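Local structure of long form salivary protein D7L (Phlebotomus duboscqi, 6MT7) at residues S141-A146 and A162-L167. The protein binds and sequesters cysteinyl leukotrienes and a thromboxane A2 analogue, inhibiting collagen-induced platelet aggregation and so modulating blood feeding by female sand flies. Residues are numbered along the deposited sequence; the frame is centred on the assembly and turned at random.
Sequences SDFCNA and AYYYRL
Two short helices, 140-144 and 159-164, joined by the Cys144-Cys160 disulfide, meet where the Tyr164 ring packs against Phe143 and Cys144. Phe143 extends from its helix with CG anti to the backbone N (chi1 178°), which carries the ring across to the phenol of Tyr164. The two rings meet obliquely, their planes at 79°, and Phe143 CE2 lies 3.9 Å from Tyr164 CE2. The same Phe143 CE2 is 3.8 Å from Tyr164 OH, a van der Waals contact; the hydroxyl finds its hydrogen bond at the backbone N of Lys134, which ties the phenol to the loop that leads into helix 140-144. Nearer the CB end of the ring, Cys144 SG sits 3.8 Å from Tyr164 CD2, an oblique sulfur-aromatic contact made by a sulfur already committed to the disulfide. One face of the Tyr164 ring is covered by its neighbour Tyr163, whose CD2 stands over the ring centre. Just after Tyr164 and Tyr165 the chain leaves the helix in a Schellman motif, with Arg166 at positive phi (57°). The Arg166 side chain turns back, and its NH1 donates to Tyr164 O at 3.1 Å; NH2 forms a salt bridge with Asp9. No hydrogen bond joins the two segments directly, and the buried contact rests on an oblique aromatic pair and a sulfur-aromatic contact beside the disulfide, consistent with the mainly helical, disulfide-braced fold of odorant-binding-protein-like D7 proteins.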
# COMPACT_ATOMS: atom_id res chain seq x y z
N SER A 141 -14.69 8.67 -2.81
CA SER A 141 -15.84 8.99 -3.67
C SER A 141 -15.88 10.48 -3.97
O SER A 141 -16.09 10.89 -5.12
CB SER A 141 -17.16 8.55 -3.02
OG SER A 141 -17.31 9.03 -1.70
N ASP A 142 -15.67 11.32 -2.95
CA ASP A 142 -15.76 12.76 -3.17
C ASP A 142 -14.63 13.26 -4.06
O ASP A 142 -14.85 14.13 -4.91
CB ASP A 142 -15.76 13.48 -1.82
CG ASP A 142 -17.04 13.23 -1.04
OD1 ASP A 142 -18.12 13.19 -1.68
OD2 ASP A 142 -16.98 13.05 0.20
N PHE A 143 -13.43 12.71 -3.91
CA PHE A 143 -12.31 13.14 -4.74
C PHE A 143 -12.48 12.65 -6.18
O PHE A 143 -12.25 13.40 -7.13
CB PHE A 143 -10.99 12.62 -4.17
CG PHE A 143 -9.79 13.00 -5.00
CD1 PHE A 143 -9.24 14.27 -4.91
CD2 PHE A 143 -9.22 12.09 -5.88
CE1 PHE A 143 -8.14 14.63 -5.68
CE2 PHE A 143 -8.12 12.44 -6.66
CZ PHE A 143 -7.57 13.71 -6.55
N CYS A 144 -12.83 11.37 -6.34
CA CYS A 144 -12.93 10.80 -7.67
C CYS A 144 -14.17 11.28 -8.41
O CYS A 144 -14.18 11.25 -9.65
CB CYS A 144 -12.92 9.27 -7.56
SG CYS A 144 -11.30 8.66 -7.06
N ASN A 145 -15.20 11.75 -7.70
CA ASN A 145 -16.38 12.32 -8.33
C ASN A 145 -16.11 13.69 -8.92
O ASN A 145 -16.93 14.18 -9.71
CB ASN A 145 -17.53 12.41 -7.34
CG ASN A 145 -18.25 11.09 -7.16
OD1 ASN A 145 -18.12 10.18 -7.97
ND2 ASN A 145 -19.03 10.99 -6.09
N ALA A 146 -14.99 14.31 -8.57
CA ALA A 146 -14.66 15.63 -9.08
C ALA A 146 -13.77 15.53 -10.31
O ALA A 146 -13.07 14.53 -10.53
CB ALA A 146 -13.95 16.45 -7.99
N ALA A 162 -11.20 2.85 -8.46
CA ALA A 162 -10.50 1.57 -8.43
C ALA A 162 -9.03 1.74 -8.06
O ALA A 162 -8.45 0.88 -7.39
CB ALA A 162 -10.63 0.87 -9.78
N TYR A 163 -8.42 2.84 -8.50
CA TYR A 163 -7.03 3.10 -8.12
C TYR A 163 -6.93 3.35 -6.61
O TYR A 163 -6.09 2.75 -5.93
CB TYR A 163 -6.45 4.28 -8.91
CG TYR A 163 -5.11 4.69 -8.34
CD1 TYR A 163 -3.97 3.97 -8.66
CD2 TYR A 163 -5.00 5.74 -7.43
CE1 TYR A 163 -2.75 4.30 -8.10
CE2 TYR A 163 -3.79 6.06 -6.86
CZ TYR A 163 -2.66 5.34 -7.20
OH TYR A 163 -1.44 5.66 -6.65
N TYR A 164 -7.78 4.22 -6.06
CA TYR A 164 -7.60 4.56 -4.65
C TYR A 164 -8.04 3.44 -3.72
O TYR A 164 -7.54 3.34 -2.59
CB TYR A 164 -8.33 5.87 -4.34
CG TYR A 164 -7.49 7.04 -4.78
CD1 TYR A 164 -6.38 7.44 -4.04
CD2 TYR A 164 -7.76 7.70 -5.96
CE1 TYR A 164 -5.59 8.50 -4.45
CE2 TYR A 164 -6.97 8.76 -6.39
CZ TYR A 164 -5.89 9.15 -5.63
OH TYR A 164 -5.10 10.20 -6.05
N TYR A 165 -8.96 2.57 -4.16
CA TYR A 165 -9.23 1.34 -3.43
C TYR A 165 -8.12 0.31 -3.59
O TYR A 165 -8.16 -0.73 -2.94
CB TYR A 165 -10.53 0.71 -3.89
CG TYR A 165 -11.77 1.52 -3.63
CD1 TYR A 165 -11.90 2.30 -2.48
CD2 TYR A 165 -12.83 1.48 -4.53
CE1 TYR A 165 -13.08 3.04 -2.25
CE2 TYR A 165 -13.99 2.21 -4.31
CZ TYR A 165 -14.11 2.98 -3.17
OH TYR A 165 -15.28 3.70 -2.98
N ARG A 166 -7.13 0.59 -4.45
CA ARG A 166 -6.03 -0.33 -4.75
C ARG A 166 -6.56 -1.67 -5.27
O ARG A 166 -6.05 -2.74 -4.94
CB ARG A 166 -5.10 -0.53 -3.55
CG ARG A 166 -3.93 0.48 -3.53
CD ARG A 166 -4.44 1.89 -3.19
NE ARG A 166 -3.36 2.88 -3.14
CZ ARG A 166 -3.53 4.14 -2.75
NH1 ARG A 166 -4.73 4.59 -2.38
NH2 ARG A 166 -2.49 4.97 -2.71
N LEU A 167 -7.58 -1.59 -6.13
CA LEU A 167 -7.91 -2.73 -6.97
C LEU A 167 -6.97 -2.82 -8.16
O LEU A 167 -6.67 -3.93 -8.62
CB LEU A 167 -9.36 -2.63 -7.45
CG LEU A 167 -10.39 -2.43 -6.32
CD1 LEU A 167 -11.80 -2.31 -6.89
CD2 LEU A 167 -10.29 -3.56 -5.32